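Local coordinates for probable TonB-dependent receptor (Pseudomonas aeruginosa, PDB 4K3F), which probably serves as a lipid-anchored periplasmic binding protein that captures methionine, or a related compound, for uptake across the inner membrane, at residues 52-57 and 198-203; 83-88 and 167-172; 126-131 and 139-144. One frame throughout, in Å; residues are numbered along the deposited sequence.

Contact 1: residues 52-57 and 198-203; sequences LDANFF and NILVAR. With MSE (selenomethionine), chain B.
Two central strands of the mixed sheet in one lobe of this periplasmic-binding-protein fold meet where Asn-55 pairs with Val-201, and one end of the pair, Phe-57 and Asn-198, lines the selenomethionine pocket. The axes of strands 54-56 and 198-202 lie antiparallel, 163° apart. Asn-55 and Val-201 form a hydrogen-bonded pair: Asn-55 N gives its proton to Val-201 O at 2.8 Å, and Val-201 N returns one to Asn-55 O at 2.9 Å. Their side chains lie alongside each other on the same face, with OD1 of Asn-55 3.4 Å from CB of the branched Val-201. The amide is turned there by a chi1 of 65°, which sets CG between the backbone N and the carbonyl carbon; its ND2 is held by Asn-44. A water within bonding distance of Asn-55 OD1 and Ile-199 O, which probably share its protons, accepts from Phe-57 N, filling in where the strand turns its corner and direct pairing lapses. On the other face the small Ala-54 lets CD1 of Leu-200 come within 4.2 Å of its CB, and Met-212 of helix 210-218 packs against both. Phe-56 presents a ring edge to the backbone, its CD1 3.6 Å from Ile-199 O. At the outer end Arg-203 NH1 makes a weak, bent bond to Leu-52 O and a second bond to Val-47 O. Its NH2 shares a water with Asp-53 OD1, while Asp-53 OD2 accepts from Thr-6 N; the guanidinium's firmer partner is Asp-205. At the pocket end an amide suits Asn-198, since one group can both accept and donate: OD1 takes a proton from the ligand N at 2.9 Å, while ND2 reaches the ligand O at 2.8 Å.

Contact 2: residues 83-88 and 167-172; sequences EPLGAY and MALINT. With MSE (selenomethionine), chain B.
Glu-83 and Thr-172 meet through their beta carbons, CB to CB 3.5 Å, and the polar groups around them are bridged by two waters. One water donates to Glu-83 O and to the ligand carboxylate oxygen OXT and accepts from Thr-172 N, so the first residue of helix 172-177 is tied to the ligand. The other accepts from Gly-86 N, donates to Ile-170 O and hydrogen-bonds to both Tyr-88 OH and Thr-172 OG1. An acid suits Glu-83 because its OE1 accepts from the ligand N at 2.6 Å; a chi1 of -66°, with CG anti to the carbonyl carbon, and an extended chain beyond it carry the carboxylate there, while His-81 holds OE2. Asn-171 ND2 gives a nearly straight bond, 169°, to OXT at 2.9 Å. These residues continue from paired antiparallel strands of the second lobe's mixed sheet, 86-88 and 167-170. Tyr-88 and Ala-168 exchange two backbone bonds, Tyr-88 N to Ala-168 O being 2.8 Å, and Ile-170 N donates to Gly-86 O. Glycine fits at 86 because a beta carbon there would come too close, about 3.0 Å, to Tyr-88 OH. The Tyr-88 ring crosses Ile-170 at about a right angle and turns its edge to Ile-170 O. On the opposite face the short Ala-87 receives Leu-169, with CB to CD1 3.5 Å. Selenomethionine Met-167 brings its SE to 3.9 Å from Ala-87 CB.

Contact 3: residues 126-131 and 139-144; sequences IKLKDN and KDIVDN
Lys-127 O is gripped by two successive amides of the facing strand: Val-142 N at 2.8 Å and, more weakly, Asp-143 N at 3.4 Å. The Val-142 N-H comes in tilted 25° from the carbonyl plane. In return Lys-127 N donates to Asp-143 O at 3.0 Å, in the carbonyl plane and on a lone pair. Two residues opposite one define a classic beta bulge, here in the two-stranded antiparallel hairpin 127-128/141-143 that follows helix 110-122 at the edge of its lobe. Past the bulge the register has slipped by one, and Lys-129 N finds Asp-140 O, the last carbonyl of a 3-10 turn. The same two residues are joined by a salt bridge: with chi1 at 66° and an extended chain beyond CG, Lys-129 runs over the aspartate and its NZ meets OD1 at 3.0 Å from above the carboxylate plane, while Asp-140 OD2 accepts a hydrogen bond from Thr-137 N. Long flexible lysines suit this partly exposed side, and Val-142 packs its CG1 against CA of Lys-129 at 3.7 Å. The apolar contact between the strands is carried by Leu-128, whose CD2 lies 3.9 Å from CG1 of Ile-141. On the side facing helix 110-122, Ile-126 touches Leu-117 and Leu-120, and Leu-128 touches Leu-118.

Contacts 1 and 2 are buried strand pairs, one from the central sheet of each lobe, with centres about 23 Å apart on opposite sides of the chain's centre. Both reach the same ligand, and they touch where Asn-198 OD1 lies 3.4 Å from Glu-83 OE2: one lobe brings a neutral amide, while the end of the other pairing adds an acid and an amide. Waters bridge polar groups in both. Contact 3 lies near the surface, its centre about 20 Å from that of contact 2, and does not meet the pocket. Side chains of both contacts 2 and 3 pack on helix 110-122. Only contact 3 has a direct salt bridge between its segments.

Contact 1: residues 52-57 and 198-203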
loop_
_atom_site.group_PDB
_atom_site.type_symbol
_atom_site.label_atom_id
_atom_site.label_comp_id
_atom_site.label_asym_id
_atom_site.label_seq_id
_atom_site.Cartn_x
_atom_site.Cartn_y
_atom_site.Cartn_z
ATOM N N LEU A 52 -5.990 -16.922 -10.396
ATOM C CA LEU A 52 -6.699 -16.633 -9.140
ATOM C C LEU A 52 -7.802 -15.644 -9.515
ATOM O O LEU A 52 -7.690 -14.938 -10.535
ATOM C CB LEU A 52 -5.759 -15.990 -8.126
ATOM C CG LEU A 52 -4.558 -16.824 -7.733
ATOM C CD1 LEU A 52 -3.651 -16.060 -6.780
ATOM C CD2 LEU A 52 -5.022 -18.106 -7.095
ATOM N N ASP A 53 -8.851 -15.588 -8.704
ATOM C CA ASP A 53 -10.010 -14.781 -9.022
ATOM C C ASP A 53 -9.851 -13.246 -8.742
ATOM O O ASP A 53 -10.406 -12.426 -9.458
ATOM C CB ASP A 53 -11.195 -15.234 -8.223
ATOM C CG ASP A 53 -11.663 -16.672 -8.544
ATOM O OD1 ASP A 53 -11.698 -17.088 -9.726
ATOM O OD2 ASP A 53 -12.005 -17.366 -7.575
ATOM N N ALA A 54 -9.090 -12.901 -7.736
ATOM C CA ALA A 54 -8.989 -11.538 -7.234
ATOM C C ALA A 54 -7.714 -11.345 -6.428
ATOM O O ALA A 54 -6.977 -12.291 -6.148
ATOM C CB ALA A 54 -10.190 -11.250 -6.343
ATOM N N ASN A 55 -7.416 -10.102 -6.103
ATOM C CA ASN A 55 -6.318 -9.800 -5.207
ATOM C C ASN A 55 -6.649 -8.627 -4.283
ATOM O O ASN A 55 -7.577 -7.841 -4.525
ATOM C CB ASN A 55 -4.965 -9.623 -5.945
ATOM C CG ASN A 55 -4.930 -8.417 -6.873
ATOM O OD1 ASN A 55 -5.221 -7.283 -6.474
ATOM N ND2 ASN A 55 -4.525 -8.639 -8.084
ATOM N N PHE A 56 -5.820 -8.496 -3.261
ATOM C CA PHE A 56 -6.000 -7.469 -2.226
ATOM C C PHE A 56 -4.639 -7.097 -1.696
ATOM O O PHE A 56 -4.091 -7.768 -0.846
ATOM C CB PHE A 56 -6.955 -7.978 -1.144
ATOM C CG PHE A 56 -7.200 -7.000 -0.022
ATOM C CD1 PHE A 56 -7.432 -5.658 -0.275
ATOM C CD2 PHE A 56 -7.238 -7.424 1.286
ATOM C CE1 PHE A 56 -7.668 -4.761 0.781
ATOM C CE2 PHE A 56 -7.483 -6.527 2.333
ATOM C CZ PHE A 56 -7.708 -5.210 2.083
ATOM N N PHE A 57 -4.107 -5.998 -2.239
ATOM C CA PHE A 57 -2.718 -5.568 -1.940
ATOM C C PHE A 57 -2.366 -4.167 -2.385
ATOM O O PHE A 57 -1.368 -3.679 -1.950
ATOM C CB PHE A 57 -1.640 -6.512 -2.499
ATOM C CG PHE A 57 -1.317 -6.278 -3.958
ATOM C CD1 PHE A 57 -2.160 -6.715 -4.943
ATOM C CD2 PHE A 57 -0.175 -5.579 -4.316
ATOM C CE1 PHE A 57 -1.855 -6.497 -6.311
ATOM C CE2 PHE A 57 0.125 -5.364 -5.645
ATOM C CZ PHE A 57 -0.715 -5.813 -6.631
ATOM N N ASN A 198 -6.530 1.084 -0.178
ATOM C CA ASN A 198 -6.269 -0.257 -0.722
ATOM C C ASN A 198 -7.574 -0.933 -1.134
ATOM O O ASN A 198 -8.568 -0.865 -0.414
ATOM C CB ASN A 198 -5.513 -1.118 0.295
ATOM C CG ASN A 198 -4.014 -0.756 0.370
ATOM O OD1 ASN A 198 -3.169 -1.634 0.462
ATOM N ND2 ASN A 198 -3.686 0.569 0.250
ATOM N N ILE A 199 -7.553 -1.528 -2.319
ATOM C CA ILE A 199 -8.738 -2.019 -2.955
ATOM C C ILE A 199 -8.666 -3.528 -3.214
ATOM O O ILE A 199 -7.621 -4.088 -3.542
ATOM C CB ILE A 199 -8.942 -1.303 -4.305
ATOM C CG1 ILE A 199 -7.616 -1.209 -5.093
ATOM C CG2 ILE A 199 -9.442 0.113 -4.045
ATOM C CD1 ILE A 199 -7.746 -0.765 -6.522
ATOM N N LEU A 200 -9.824 -4.131 -3.157
ATOM C CA LEU A 200 -10.019 -5.479 -3.668
ATOM C C LEU A 200 -10.108 -5.328 -5.194
ATOM O O LEU A 200 -10.857 -4.481 -5.665
ATOM C CB LEU A 200 -11.310 -6.047 -3.136
ATOM C CG LEU A 200 -11.791 -7.364 -3.717
ATOM C CD1 LEU A 200 -10.872 -8.463 -3.319
ATOM C CD2 LEU A 200 -13.200 -7.685 -3.222
ATOM N N VAL A 201 -9.411 -6.180 -5.949
ATOM C CA VAL A 201 -9.279 -6.052 -7.405
ATOM C C VAL A 201 -9.623 -7.382 -8.014
ATOM O O VAL A 201 -9.247 -8.457 -7.493
ATOM C CB VAL A 201 -7.821 -5.606 -7.793
ATOM C CG1 VAL A 201 -7.578 -5.714 -9.297
ATOM C CG2 VAL A 201 -7.652 -4.171 -7.341
ATOM N N ALA A 202 -10.347 -7.328 -9.113
ATOM C CA ALA A 202 -10.728 -8.553 -9.811
ATOM C C ALA A 202 -10.789 -8.281 -11.284
ATOM O O ALA A 202 -10.030 -7.444 -11.758
ATOM C CB ALA A 202 -12.044 -9.071 -9.210
ATOM N N ARG A 203 -11.624 -8.997 -12.019
ATOM C CA ARG A 203 -11.703 -8.851 -13.471
ATOM C C ARG A 203 -13.111 -8.438 -13.885
ATOM O O ARG A 203 -14.051 -8.649 -13.139
ATOM C CB ARG A 203 -11.399 -10.201 -14.103
ATOM C CG ARG A 203 -9.962 -10.666 -13.853
ATOM C CD ARG A 203 -9.544 -11.868 -14.705
ATOM N NE ARG A 203 -10.467 -12.964 -14.471
ATOM C CZ ARG A 203 -10.304 -13.957 -13.599
ATOM N NH1 ARG A 203 -9.138 -14.159 -12.981
ATOM N NH2 ARG A 203 -11.294 -14.814 -13.423
HETATM N N MSE B 300 -0.299 -1.582 0.990
HETATM C CA MSE B 300 0.514 -0.675 0.131
HETATM C C MSE B 300 0.196 0.750 0.571
HETATM O O MSE B 300 -0.975 1.074 0.792
HETATM O OXT MSE B 300 1.104 1.580 0.692
HETATM C CB MSE B 300 0.204 -0.867 -1.363
HETATM C CG MSE B 300 1.043 0.023 -2.248
HETATM SE SE MSE B 300 0.471 -0.142 -4.120
HETATM C CE MSE B 300 1.022 -1.915 -4.469
HETATM O O HOH W 1 -10.001 -16.930 -11.871
HETATM O O HOH W 2 -5.462 -5.183 -4.741
#

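Contact 2: residues 83-88 and 167-172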
loop_
_atom_site.group_PDB
_atom_site.type_symbol
_atom_site.label_atom_id
_atom_site.label_comp_id
_atom_site.label_asym_id
_atom_site.label_seq_id
_atom_site.Cartn_x
_atom_site.Cartn_y
_atom_site.Cartn_z
ATOM N N GLU A 83 -3.259 2.948 4.432
ATOM C CA GLU A 83 -2.013 2.697 5.188
ATOM C C GLU A 83 -1.149 3.932 5.092
ATOM O O GLU A 83 -0.284 4.003 4.237
ATOM C CB GLU A 83 -1.219 1.537 4.563
ATOM C CG GLU A 83 -1.893 0.208 4.642
ATOM C CD GLU A 83 -1.191 -0.901 3.853
ATOM O OE1 GLU A 83 0.018 -0.794 3.459
ATOM O OE2 GLU A 83 -1.876 -1.879 3.615
ATOM N N PRO A 84 -1.378 4.929 5.957
ATOM C CA PRO A 84 -0.586 6.155 5.816
ATOM C C PRO A 84 0.918 5.880 5.786
ATOM O O PRO A 84 1.462 5.193 6.664
ATOM C CB PRO A 84 -1.006 6.976 7.020
ATOM C CG PRO A 84 -2.419 6.552 7.230
ATOM C CD PRO A 84 -2.420 5.053 6.963
ATOM N N LEU A 85 1.573 6.382 4.755
ATOM C CA LEU A 85 2.995 6.079 4.526
ATOM C C LEU A 85 3.861 6.933 5.438
ATOM O O LEU A 85 3.673 8.165 5.513
ATOM C CB LEU A 85 3.330 6.362 3.076
ATOM C CG LEU A 85 4.733 5.847 2.742
ATOM C CD1 LEU A 85 4.662 4.929 1.565
ATOM C CD2 LEU A 85 5.579 7.050 2.519
ATOM N N GLY A 86 4.823 6.281 6.096
ATOM C CA GLY A 86 5.762 6.929 6.955
ATOM C C GLY A 86 7.187 6.989 6.425
ATOM O O GLY A 86 7.614 6.173 5.581
ATOM N N ALA A 87 7.931 7.935 6.986
ATOM C CA ALA A 87 9.379 8.084 6.811
ATOM C C ALA A 87 10.075 7.605 8.081
ATOM O O ALA A 87 9.712 8.030 9.176
ATOM C CB ALA A 87 9.716 9.543 6.519
ATOM N N TYR A 88 11.045 6.702 7.928
ATOM C CA TYR A 88 11.716 6.049 9.023
ATOM C C TYR A 88 13.200 6.299 8.937
ATOM O O TYR A 88 13.746 6.527 7.871
ATOM C CB TYR A 88 11.443 4.529 9.025
ATOM C CG TYR A 88 9.980 4.188 9.031
ATOM C CD1 TYR A 88 9.278 4.030 7.846
ATOM C CD2 TYR A 88 9.282 4.037 10.212
ATOM C CE1 TYR A 88 7.929 3.748 7.839
ATOM C CE2 TYR A 88 7.932 3.752 10.201
ATOM C CZ TYR A 88 7.253 3.618 9.021
ATOM O OH TYR A 88 5.901 3.319 8.998
HETATM N N MSE A 167 17.367 8.004 5.697
HETATM C CA MSE A 167 15.907 7.914 5.877
HETATM C C MSE A 167 15.346 7.060 4.746
HETATM O O MSE A 167 15.856 7.127 3.601
HETATM C CB MSE A 167 15.286 9.312 5.892
HETATM C CG MSE A 167 13.822 9.343 6.307
HETATM SE SE MSE A 167 13.250 11.132 6.839
HETATM C CE MSE A 167 13.389 11.957 5.077
ATOM N N ALA A 168 14.268 6.351 5.055
ATOM C CA ALA A 168 13.526 5.554 4.091
ATOM C C ALA A 168 12.039 5.764 4.239
ATOM O O ALA A 168 11.504 5.791 5.339
ATOM C CB ALA A 168 13.877 4.084 4.199
ATOM N N LEU A 169 11.368 5.940 3.103
ATOM C CA LEU A 169 9.913 6.077 3.090
ATOM C C LEU A 169 9.363 4.733 2.645
ATOM O O LEU A 169 9.541 4.347 1.497
ATOM C CB LEU A 169 9.464 7.229 2.181
ATOM C CG LEU A 169 9.517 8.632 2.843
ATOM C CD1 LEU A 169 10.934 9.030 3.227
ATOM C CD2 LEU A 169 8.883 9.664 1.926
ATOM N N ILE A 170 8.720 4.039 3.577
ATOM C CA ILE A 170 8.438 2.606 3.440
ATOM C C ILE A 170 6.950 2.373 3.497
ATOM O O ILE A 170 6.291 2.843 4.418
ATOM C CB ILE A 170 9.088 1.823 4.564
ATOM C CG1 ILE A 170 10.598 2.116 4.543
ATOM C CG2 ILE A 170 8.796 0.350 4.398
ATOM C CD1 ILE A 170 11.363 1.441 5.640
ATOM N N ASN A 171 6.428 1.678 2.489
ATOM C CA ASN A 171 5.026 1.291 2.463
ATOM C C ASN A 171 4.693 0.556 3.744
ATOM O O ASN A 171 5.445 -0.330 4.222
ATOM C CB ASN A 171 4.704 0.397 1.273
ATOM C CG ASN A 171 4.860 1.120 -0.046
ATOM O OD1 ASN A 171 5.962 1.148 -0.647
ATOM N ND2 ASN A 171 3.797 1.750 -0.486
ATOM N N THR A 172 3.530 0.873 4.288
ATOM C CA THR A 172 3.188 0.370 5.639
ATOM C C THR A 172 3.103 -1.170 5.716
ATOM O O THR A 172 3.486 -1.791 6.719
ATOM C CB THR A 172 1.895 1.053 6.098
ATOM O OG1 THR A 172 2.189 2.438 6.260
ATOM C CG2 THR A 172 1.377 0.460 7.395
HETATM N N MSE B 300 -0.299 -1.582 0.990
HETATM C CA MSE B 300 0.514 -0.675 0.131
HETATM C C MSE B 300 0.196 0.750 0.571
HETATM O O MSE B 300 -0.975 1.074 0.792
HETATM O OXT MSE B 300 1.104 1.580 0.692
HETATM C CB MSE B 300 0.204 -0.867 -1.363
HETATM C CG MSE B 300 1.043 0.023 -2.248
HETATM SE SE MSE B 300 0.471 -0.142 -4.120
HETATM C CE MSE B 300 1.022 -1.915 -4.469
HETATM O O HOH W 3 1.949 2.857 2.940
HETATM O O HOH W 4 4.788 3.399 6.570
#

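Contact 3: residues 126-131 and 139-144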
loop_
_atom_site.group_PDB
_atom_site.type_symbol
_atom_site.label_atom_id
_atom_site.label_comp_id
_atom_site.label_asym_id
_atom_site.label_seq_id
_atom_site.Cartn_x
_atom_site.Cartn_y
_atom_site.Cartn_z
ATOM N N ILE A 126 11.823 18.863 0.850
ATOM C CA ILE A 126 12.052 19.409 -0.477
ATOM C C ILE A 126 10.795 20.143 -0.858
ATOM O O ILE A 126 9.797 20.115 -0.126
ATOM C CB ILE A 126 12.274 18.314 -1.538
ATOM C CG1 ILE A 126 10.990 17.494 -1.674
ATOM C CG2 ILE A 126 13.503 17.460 -1.211
ATOM C CD1 ILE A 126 11.109 16.244 -2.515
ATOM N N LYS A 127 10.824 20.785 -2.016
ATOM C CA LYS A 127 9.619 21.339 -2.597
ATOM C C LYS A 127 9.496 20.815 -4.040
ATOM O O LYS A 127 10.490 20.724 -4.765
ATOM C CB LYS A 127 9.612 22.863 -2.536
ATOM C CG LYS A 127 8.284 23.436 -2.986
ATOM C CD LYS A 127 8.117 24.890 -2.587
ATOM C CE LYS A 127 6.678 25.148 -2.203
ATOM N NZ LYS A 127 5.763 24.827 -3.319
ATOM N N LEU A 128 8.281 20.382 -4.396
ATOM C CA LEU A 128 7.955 19.983 -5.756
ATOM C C LEU A 128 7.293 21.126 -6.537
ATOM O O LEU A 128 6.682 22.024 -5.942
ATOM C CB LEU A 128 6.999 18.795 -5.724
ATOM C CG LEU A 128 7.538 17.476 -5.130
ATOM C CD1 LEU A 128 6.380 16.521 -4.934
ATOM C CD2 LEU A 128 8.588 16.854 -6.043
ATOM N N LYS A 129 7.430 21.099 -7.869
ATOM C CA LYS A 129 6.814 22.113 -8.736
ATOM C C LYS A 129 5.317 22.246 -8.474
ATOM O O LYS A 129 4.661 21.286 -8.073
ATOM C CB LYS A 129 7.057 21.793 -10.216
ATOM C CG LYS A 129 6.371 20.528 -10.714
ATOM C CD LYS A 129 6.837 20.140 -12.118
ATOM C CE LYS A 129 5.911 19.096 -12.747
ATOM N NZ LYS A 129 6.450 18.537 -14.030
ATOM N N ASP A 130 4.820 23.461 -8.673
ATOM C CA ASP A 130 3.449 23.804 -8.351
ATOM C C ASP A 130 2.400 22.960 -9.096
ATOM O O ASP A 130 1.339 22.651 -8.560
ATOM C CB ASP A 130 3.244 25.280 -8.668
ATOM C CG ASP A 130 1.905 25.770 -8.200
ATOM O OD1 ASP A 130 1.737 25.915 -6.977
ATOM O OD2 ASP A 130 1.028 25.979 -9.057
ATOM N N ASN A 131 2.708 22.575 -10.324
ATOM C CA ASN A 131 1.763 21.803 -11.140
ATOM C C ASN A 131 1.968 20.273 -10.996
ATOM O O ASN A 131 1.553 19.497 -11.861
ATOM C CB ASN A 131 1.867 22.217 -12.627
ATOM C CG ASN A 131 3.249 21.954 -13.224
ATOM O OD1 ASN A 131 4.275 22.219 -12.591
ATOM N ND2 ASN A 131 3.279 21.455 -14.456
ATOM N N LYS A 139 12.904 14.744 -10.855
ATOM C CA LYS A 139 13.008 15.842 -11.803
ATOM C C LYS A 139 12.064 17.027 -11.535
ATOM O O LYS A 139 12.310 18.138 -12.015
ATOM C CB LYS A 139 12.742 15.347 -13.233
ATOM N N ASP A 140 10.986 16.775 -10.802
ATOM C CA ASP A 140 10.000 17.780 -10.425
ATOM C C ASP A 140 10.339 18.543 -9.141
ATOM O O ASP A 140 9.568 19.410 -8.725
ATOM C CB ASP A 140 8.634 17.098 -10.275
ATOM C CG ASP A 140 8.182 16.466 -11.572
ATOM O OD1 ASP A 140 8.557 16.996 -12.637
ATOM O OD2 ASP A 140 7.480 15.431 -11.525
ATOM N N ILE A 141 11.494 18.250 -8.534
ATOM C CA ILE A 141 11.937 18.981 -7.346
ATOM C C ILE A 141 12.433 20.363 -7.782
ATOM O O ILE A 141 13.293 20.480 -8.686
ATOM C CB ILE A 141 13.027 18.186 -6.567
ATOM C CG1 ILE A 141 12.459 16.887 -5.977
ATOM C CG2 ILE A 141 13.664 19.001 -5.448
ATOM C CD1 ILE A 141 13.482 15.958 -5.342
ATOM N N VAL A 142 11.864 21.391 -7.143
ATOM C CA VAL A 142 12.234 22.787 -7.398
ATOM C C VAL A 142 13.057 23.431 -6.272
ATOM O O VAL A 142 13.601 24.494 -6.462
ATOM C CB VAL A 142 11.009 23.674 -7.704
ATOM C CG1 VAL A 142 10.314 23.179 -8.969
ATOM C CG2 VAL A 142 10.042 23.772 -6.537
ATOM N N ASP A 143 13.104 22.808 -5.105
ATOM C CA ASP A 143 13.873 23.299 -3.948
ATOM C C ASP A 143 14.447 22.103 -3.180
ATOM O O ASP A 143 13.725 21.216 -2.758
ATOM C CB ASP A 143 12.978 24.119 -3.051
ATOM C CG ASP A 143 13.732 24.999 -2.047
ATOM O OD1 ASP A 143 14.877 25.426 -2.246
ATOM O OD2 ASP A 143 13.143 25.265 -1.001
ATOM N N ASN A 144 15.761 22.112 -2.995
ATOM C CA ASN A 144 16.432 21.082 -2.235
ATOM C C ASN A 144 17.636 21.686 -1.509
ATOM O O ASN A 144 18.830 21.430 -1.871
ATOM C CB ASN A 144 16.854 19.979 -3.186
ATOM C CG ASN A 144 17.434 18.762 -2.470
ATOM O OD1 ASN A 144 17.440 18.660 -1.229
ATOM N ND2 ASN A 144 17.905 17.819 -3.264
#